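Local coordinates for maltose/maltodextrin-binding protein (Thermus thermophilus, PDB 2GH9), which binds maltotriose in the cleft between its two lobes and, as a periplasmic solute-binding protein, probably delivers it to a membrane transporter, at residues 126-134 with 249-257; 233-241 with 299-307. All coordinates share one frame; numbering follows the deposited sequence.

Contact 1. Residues 126-134 with 249-257. Unlike the reference sequence in segment 249-257: Val254 (reference Ala).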
# COMPACT_ATOMS: atom_id res chain seq x y z
N GLU A 126 -11.43 23.01 -1.42
CA GLU A 126 -11.78 22.26 -0.20
C GLU A 126 -12.35 20.89 -0.54
O GLU A 126 -13.03 20.74 -1.55
CB GLU A 126 -12.79 23.05 0.63
CG GLU A 126 -12.31 24.44 0.98
CD GLU A 126 -12.37 24.74 2.45
OE1 GLU A 126 -13.24 24.18 3.16
OE2 GLU A 126 -11.54 25.58 2.89
N PRO A 127 -12.09 19.88 0.31
CA PRO A 127 -12.48 18.52 -0.06
C PRO A 127 -14.02 18.39 -0.14
O PRO A 127 -14.73 19.04 0.62
CB PRO A 127 -11.91 17.65 1.07
CG PRO A 127 -11.79 18.58 2.24
CD PRO A 127 -11.46 19.93 1.65
N PRO A 128 -14.52 17.61 -1.11
CA PRO A 128 -15.97 17.38 -1.16
C PRO A 128 -16.47 16.71 0.12
O PRO A 128 -15.86 15.74 0.59
CB PRO A 128 -16.13 16.43 -2.35
CG PRO A 128 -14.86 16.56 -3.15
CD PRO A 128 -13.79 16.88 -2.16
N ARG A 129 -17.57 17.21 0.67
CA ARG A 129 -18.06 16.78 1.98
C ARG A 129 -18.86 15.48 1.94
O ARG A 129 -19.00 14.79 2.95
CB ARG A 129 -18.94 17.86 2.57
CG ARG A 129 -18.21 19.17 2.86
CD ARG A 129 -19.19 20.24 3.27
NE ARG A 129 -19.85 20.89 2.13
CZ ARG A 129 -20.64 21.95 2.25
NH1 ARG A 129 -20.87 22.49 3.44
NH2 ARG A 129 -21.20 22.50 1.17
N THR A 130 -19.43 15.16 0.78
CA THR A 130 -20.28 13.99 0.61
C THR A 130 -20.02 13.36 -0.76
O THR A 130 -19.37 13.94 -1.62
CB THR A 130 -21.81 14.39 0.66
OG1 THR A 130 -22.10 15.28 -0.42
CG2 THR A 130 -22.17 15.04 1.97
N TRP A 131 -20.57 12.17 -0.94
CA TRP A 131 -20.55 11.51 -2.22
C TRP A 131 -21.16 12.38 -3.32
O TRP A 131 -20.64 12.44 -4.42
CB TRP A 131 -21.32 10.18 -2.17
CG TRP A 131 -21.59 9.68 -3.55
CD1 TRP A 131 -22.77 9.76 -4.24
CD2 TRP A 131 -20.63 9.11 -4.46
NE1 TRP A 131 -22.61 9.25 -5.50
CE2 TRP A 131 -21.31 8.85 -5.67
CE3 TRP A 131 -19.26 8.80 -4.37
CZ2 TRP A 131 -20.68 8.28 -6.76
CZ3 TRP A 131 -18.64 8.23 -5.46
CH2 TRP A 131 -19.35 7.97 -6.65
N GLU A 132 -22.27 13.03 -3.01
CA GLU A 132 -23.05 13.73 -4.03
C GLU A 132 -22.28 14.97 -4.51
O GLU A 132 -22.25 15.30 -5.69
CB GLU A 132 -24.44 14.11 -3.48
CG GLU A 132 -25.43 12.92 -3.25
CD GLU A 132 -25.10 12.00 -2.06
OE1 GLU A 132 -24.57 12.47 -1.02
OE2 GLU A 132 -25.38 10.77 -2.17
N GLU A 133 -21.65 15.65 -3.56
CA GLU A 133 -20.81 16.80 -3.84
C GLU A 133 -19.55 16.42 -4.65
O GLU A 133 -19.14 17.16 -5.54
CB GLU A 133 -20.39 17.43 -2.51
CG GLU A 133 -20.32 18.91 -2.53
CD GLU A 133 -20.07 19.47 -1.16
OE1 GLU A 133 -20.91 20.25 -0.67
OE2 GLU A 133 -19.04 19.14 -0.56
N PHE A 134 -18.96 15.27 -4.32
CA PHE A 134 -17.82 14.72 -5.04
C PHE A 134 -18.20 14.36 -6.46
O PHE A 134 -17.50 14.71 -7.39
CB PHE A 134 -17.29 13.46 -4.33
CG PHE A 134 -16.42 12.57 -5.20
CD1 PHE A 134 -15.07 12.87 -5.38
CD2 PHE A 134 -16.94 11.43 -5.80
CE1 PHE A 134 -14.27 12.07 -6.18
CE2 PHE A 134 -16.14 10.62 -6.58
CZ PHE A 134 -14.80 10.95 -6.77
N ILE A 249 -5.11 16.03 1.34
CA ILE A 249 -5.42 14.65 1.66
C ILE A 249 -6.73 14.62 2.43
O ILE A 249 -6.89 15.33 3.45
CB ILE A 249 -4.29 14.04 2.54
CG1 ILE A 249 -2.99 14.01 1.73
CG2 ILE A 249 -4.68 12.62 3.05
CD1 ILE A 249 -1.73 13.97 2.56
N ALA A 250 -7.66 13.78 1.96
CA ALA A 250 -8.97 13.62 2.58
C ALA A 250 -9.41 12.15 2.46
O ALA A 250 -8.92 11.42 1.60
CB ALA A 250 -9.98 14.54 1.90
N PRO A 251 -10.33 11.72 3.35
CA PRO A 251 -10.94 10.41 3.15
C PRO A 251 -11.73 10.40 1.85
O PRO A 251 -12.21 11.43 1.41
CB PRO A 251 -11.87 10.22 4.36
CG PRO A 251 -11.87 11.52 5.12
CD PRO A 251 -10.84 12.44 4.53
N PHE A 252 -11.84 9.23 1.23
CA PHE A 252 -12.67 9.10 0.06
C PHE A 252 -14.11 9.06 0.54
O PHE A 252 -14.37 8.52 1.59
CB PHE A 252 -12.32 7.85 -0.73
CG PHE A 252 -12.88 7.87 -2.12
CD1 PHE A 252 -12.21 8.54 -3.15
CD2 PHE A 252 -14.10 7.31 -2.39
CE1 PHE A 252 -12.73 8.60 -4.41
CE2 PHE A 252 -14.63 7.35 -3.67
CZ PHE A 252 -13.95 8.01 -4.67
N PRO A 253 -15.04 9.69 -0.18
CA PRO A 253 -16.45 9.57 0.18
C PRO A 253 -16.99 8.14 0.19
O PRO A 253 -16.53 7.28 -0.57
CB PRO A 253 -17.20 10.42 -0.86
CG PRO A 253 -16.22 10.79 -1.89
CD PRO A 253 -14.85 10.64 -1.30
N VAL A 254 -17.96 7.90 1.06
CA VAL A 254 -18.57 6.60 1.18
C VAL A 254 -19.44 6.41 -0.06
O VAL A 254 -20.22 7.31 -0.42
CB VAL A 254 -19.38 6.48 2.49
CG1 VAL A 254 -19.92 5.05 2.69
CG2 VAL A 254 -18.52 6.87 3.65
N PRO A 255 -19.28 5.26 -0.75
CA PRO A 255 -20.09 5.02 -1.95
C PRO A 255 -21.59 4.98 -1.61
O PRO A 255 -21.95 4.61 -0.48
CB PRO A 255 -19.62 3.65 -2.45
CG PRO A 255 -18.37 3.34 -1.72
CD PRO A 255 -18.36 4.14 -0.46
N PRO A 256 -22.44 5.35 -2.56
CA PRO A 256 -23.88 5.32 -2.34
C PRO A 256 -24.38 3.87 -2.20
O PRO A 256 -23.95 2.98 -2.94
CB PRO A 256 -24.44 5.98 -3.60
CG PRO A 256 -23.40 5.70 -4.66
CD PRO A 256 -22.10 5.76 -3.94
N GLY A 257 -25.25 3.63 -1.22
CA GLY A 257 -25.75 2.28 -0.92
C GLY A 257 -24.96 1.47 0.11
O GLY A 257 -25.45 0.45 0.60
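Glu133 OE1, in the same first helical turn as Trp131 and Phe134, whose rings meet residues 252-256, accepts from both NE and NH2 of Arg129, the latter at 2.9 Å. Glu133 OE2 accepts from the backbone N of Arg129 at 2.7 Å, almost straight (175°). Together with the N-cap bond from Glu133 N to Thr130 OG1, this pins the start of helix 131-141. Across the contact the touching is mostly apolar, apart from Trp131 CB against Val254 O. With CG anti to the backbone N (chi1 166°), Trp131 brings one indole face over the Pro256 ring: Pro256 CD sits 3.7 Å from the centroid of the five-membered ring, a CH-pi contact. Pro253 wedges in beside it, its CB against Trp131 CA and its CG 3.8 Å from Phe134 CG. The Phe252 ring turns its edge to the face of Phe134, centroids 5.1 Å apart and planes at 67°. Phe149 adds a further ring, meeting both. Farther along, Pro127 CB rests on Ala250 CB at 3.8 Å, next to Tyr119. The first turn of helix 131-141 is thus seated on the proline-rich run leaving edge strand 247-250, ordinary helix-on-loop packing in one α/β lobe of the periplasmic binding protein fold.

Contact 2. Residues 233-241 with 299-307. With GLC (alpha-D-glucopyranose), chain B; GLC (alpha-D-glucopyranose), chain C.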
# COMPACT_ATOMS: atom_id res chain seq x y z
N GLY A 233 -1.92 6.76 -2.63
CA GLY A 233 -1.28 6.78 -1.34
C GLY A 233 -0.00 7.59 -1.29
O GLY A 233 0.46 8.12 -2.31
N PRO A 234 0.59 7.66 -0.09
CA PRO A 234 1.69 8.59 0.18
C PRO A 234 2.98 8.28 -0.59
O PRO A 234 3.84 9.15 -0.71
CB PRO A 234 1.87 8.48 1.70
CG PRO A 234 1.32 7.17 2.06
CD PRO A 234 0.21 6.90 1.11
N TRP A 235 3.11 7.06 -1.09
CA TRP A 235 4.20 6.68 -1.99
C TRP A 235 4.30 7.54 -3.24
O TRP A 235 5.34 7.51 -3.91
CB TRP A 235 4.07 5.20 -2.43
CG TRP A 235 2.76 4.89 -3.03
CD1 TRP A 235 2.36 5.10 -4.33
CD2 TRP A 235 1.64 4.35 -2.34
NE1 TRP A 235 1.04 4.71 -4.48
CE2 TRP A 235 0.58 4.24 -3.27
CE3 TRP A 235 1.43 3.93 -1.02
CZ2 TRP A 235 -0.66 3.71 -2.92
CZ3 TRP A 235 0.20 3.40 -0.68
CH2 TRP A 235 -0.84 3.31 -1.63
N ALA A 236 3.21 8.23 -3.60
CA ALA A 236 3.12 9.03 -4.83
C ALA A 236 3.48 10.51 -4.58
O ALA A 236 3.69 11.27 -5.53
CB ALA A 236 1.71 8.92 -5.40
N LEU A 237 3.55 10.90 -3.31
CA LEU A 237 3.69 12.29 -2.91
C LEU A 237 5.04 12.90 -3.23
O LEU A 237 5.10 14.10 -3.47
CB LEU A 237 3.38 12.46 -1.42
CG LEU A 237 1.92 12.23 -1.05
CD1 LEU A 237 1.63 12.44 0.44
CD2 LEU A 237 0.97 13.08 -1.90
N GLY A 238 6.10 12.08 -3.24
CA GLY A 238 7.43 12.54 -3.62
C GLY A 238 7.40 13.21 -4.99
O GLY A 238 7.87 14.34 -5.14
N ASP A 239 6.81 12.52 -5.96
CA ASP A 239 6.71 13.02 -7.32
C ASP A 239 5.71 14.17 -7.46
O ASP A 239 5.92 15.05 -8.29
CB ASP A 239 6.36 11.91 -8.30
CG ASP A 239 7.43 10.83 -8.37
OD1 ASP A 239 8.62 11.20 -8.49
OD2 ASP A 239 7.09 9.62 -8.35
N TYR A 240 4.67 14.19 -6.62
CA TYR A 240 3.75 15.35 -6.55
C TYR A 240 4.41 16.60 -5.92
O TYR A 240 4.16 17.72 -6.40
CB TYR A 240 2.43 15.03 -5.80
CG TYR A 240 1.64 13.85 -6.33
CD1 TYR A 240 1.93 13.27 -7.57
CD2 TYR A 240 0.60 13.30 -5.58
CE1 TYR A 240 1.23 12.17 -8.05
CE2 TYR A 240 -0.12 12.20 -6.05
CZ TYR A 240 0.20 11.64 -7.28
OH TYR A 240 -0.49 10.56 -7.77
N LYS A 241 5.18 16.41 -4.85
CA LYS A 241 5.95 17.51 -4.26
C LYS A 241 6.96 18.04 -5.30
O LYS A 241 7.10 19.25 -5.47
CB LYS A 241 6.70 17.08 -2.98
CG LYS A 241 5.84 16.76 -1.77
CD LYS A 241 6.67 16.13 -0.64
CE LYS A 241 5.87 16.04 0.66
NZ LYS A 241 6.63 15.42 1.80
N PHE A 299 12.72 10.68 5.16
CA PHE A 299 11.98 9.97 4.12
C PHE A 299 10.58 10.58 3.94
O PHE A 299 10.15 10.76 2.82
CB PHE A 299 11.91 8.48 4.45
CG PHE A 299 11.43 7.61 3.31
CD1 PHE A 299 12.24 7.39 2.20
CD2 PHE A 299 10.20 6.97 3.37
CE1 PHE A 299 11.83 6.57 1.17
CE2 PHE A 299 9.77 6.11 2.31
CZ PHE A 299 10.58 5.91 1.24
N ASN A 300 9.89 10.91 5.02
CA ASN A 300 8.56 11.51 4.92
C ASN A 300 8.63 12.85 4.20
O ASN A 300 7.79 13.18 3.37
CB ASN A 300 7.92 11.69 6.29
CG ASN A 300 6.59 12.48 6.25
OD1 ASN A 300 6.59 13.68 6.40
ND2 ASN A 300 5.49 11.80 5.97
N GLN A 301 9.67 13.61 4.53
CA GLN A 301 9.81 14.95 3.96
C GLN A 301 10.12 14.89 2.49
O GLN A 301 9.56 15.66 1.72
CB GLN A 301 10.84 15.76 4.76
CG GLN A 301 10.36 16.02 6.20
CD GLN A 301 9.02 16.74 6.25
OE1 GLN A 301 7.97 16.14 6.56
NE2 GLN A 301 9.05 18.04 5.95
N ALA A 302 10.93 13.91 2.09
CA ALA A 302 11.26 13.68 0.67
C ALA A 302 10.06 13.21 -0.14
O ALA A 302 9.87 13.60 -1.31
CB ALA A 302 12.35 12.64 0.57
N GLY A 303 9.25 12.35 0.50
CA GLY A 303 8.10 11.74 -0.15
C GLY A 303 6.81 12.02 0.59
O GLY A 303 6.18 13.08 0.40
N GLY A 304 6.39 11.07 1.42
CA GLY A 304 5.22 11.25 2.25
C GLY A 304 4.69 10.10 3.09
O GLY A 304 3.68 10.27 3.79
N ARG A 305 5.33 8.94 3.04
CA ARG A 305 4.88 7.80 3.85
C ARG A 305 5.12 8.10 5.33
O ARG A 305 6.05 8.83 5.68
CB ARG A 305 5.59 6.50 3.44
CG ARG A 305 5.48 6.19 1.96
CD ARG A 305 6.05 4.87 1.67
NE ARG A 305 6.59 4.78 0.32
CZ ARG A 305 6.40 3.75 -0.50
NH1 ARG A 305 5.65 2.71 -0.14
NH2 ARG A 305 6.96 3.76 -1.69
N ILE A 306 4.26 7.58 6.18
CA ILE A 306 4.19 8.05 7.57
C ILE A 306 5.09 7.19 8.46
O ILE A 306 4.96 5.98 8.44
CB ILE A 306 2.73 8.03 8.09
CG1 ILE A 306 1.79 8.75 7.09
CG2 ILE A 306 2.61 8.63 9.53
CD1 ILE A 306 2.32 10.13 6.60
N PRO A 307 6.01 7.80 9.23
CA PRO A 307 6.80 6.99 10.18
C PRO A 307 5.97 6.11 11.12
O PRO A 307 4.89 6.52 11.56
CB PRO A 307 7.56 8.04 11.00
CG PRO A 307 7.73 9.17 10.03
CD PRO A 307 6.42 9.21 9.26
C1 GLC B . 5.44 1.94 -6.29
C2 GLC B . 5.36 2.34 -4.82
C3 GLC B . 4.55 1.32 -4.06
C4 GLC B . 3.15 1.20 -4.69
C5 GLC B . 3.25 0.80 -6.17
C6 GLC B . 1.87 0.84 -6.86
O1 GLC B . 6.25 0.77 -6.39
O2 GLC B . 6.68 2.51 -4.26
O3 GLC B . 4.44 1.66 -2.66
O4 GLC B . 2.46 0.13 -4.07
O5 GLC B . 4.14 1.69 -6.84
O6 GLC B . 1.97 0.53 -8.26
C1 GLC C . 1.24 0.48 -3.41
C2 GLC C . 1.28 -0.07 -1.99
C3 GLC C . 1.25 -1.61 -2.05
C4 GLC C . 0.11 -2.16 -2.89
C5 GLC C . 0.09 -1.48 -4.26
C6 GLC C . -1.15 -1.89 -5.06
O2 GLC C . 2.48 0.35 -1.35
O3 GLC C . 1.19 -2.14 -0.74
O4 GLC C . 0.25 -3.58 -3.04
O5 GLC C . 0.11 -0.04 -4.11
O6 GLC C . -0.93 -1.82 -6.47
O HOH W 1 5.35 14.99 4.29
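The sugar cleft is built here from Trp235 and Arg305, both of which lie in the glycan pocket. The Trp235 indole is a platform: glucose units B and C lie over one face, with C1 of unit C above the rim of the ring, while Gly233 CA backs the opposite face. With CG held between its backbone N and carbonyl carbon (chi1 54°), this torsion lays the indole against the sugar while CB rests on the arginine. Trp235 CB packs over the centre of the Arg305 guanidinium, 3.3 Å above its plane. Arg305 reaches out extended from CG to NE and works as a fork on unit B, NH1 donating to O3 at 3.0 Å and NH2 to O2 at 2.9 Å. Glu13 pairs with Arg305 NE and Glu113 with NH1, which should fix the guanidinium's rotation and balance its charge.

Aromatic stacking combined with charged side chains bonded to sugar hydroxyls is how maltodextrin-binding proteins of this two-lobed fold hold their ligands. Behind the site, helix 237-242 meets the C-terminal end of helix 293-302 through glycines: Gly238 CA and Gly303 CA come within 3.6 Å, and Gly238 CA also makes a CA-H...O contact with Ala302 O. Pro234 CB presses on Gly304 O. Lys241, extended beyond CG, runs along the helix end and donates from NZ to Gly303 O (2.8 Å) and Gln301 O (2.9 Å), in both cases from above the carbonyl plane, and to water 1. The ammonium thus sits where the helix ends its chain of carbonyls, a placement that the helix dipole would probably reinforce. From Asn300, ND2 turns back to Arg305 O at 3.0 Å, nearly straight at 167°, tying the last helical turn to the arginine's own backbone.

From the N terminus the chain runs through 126-134, then 233-241, then 249-257 and finally 299-307, so the two contacts cross. Contact 1 closes a span of 114 residues that includes the first segment of contact 2; contact 2 closes one of 57 residues that includes the second segment of contact 1. Contact 1 stays beside the four-stranded sheet, at the edge made by strand 247-250. Contact 2 joins the region following strand 227-232 of that sheet to the end of helix 293-302 and the loop leading into strand 306-307, which pairs with 104-113 of the larger sheet. Their centres lie about 23 Å apart, yet they meet where Ile249 CD1 packs 4.3 Å from Leu237 CD1.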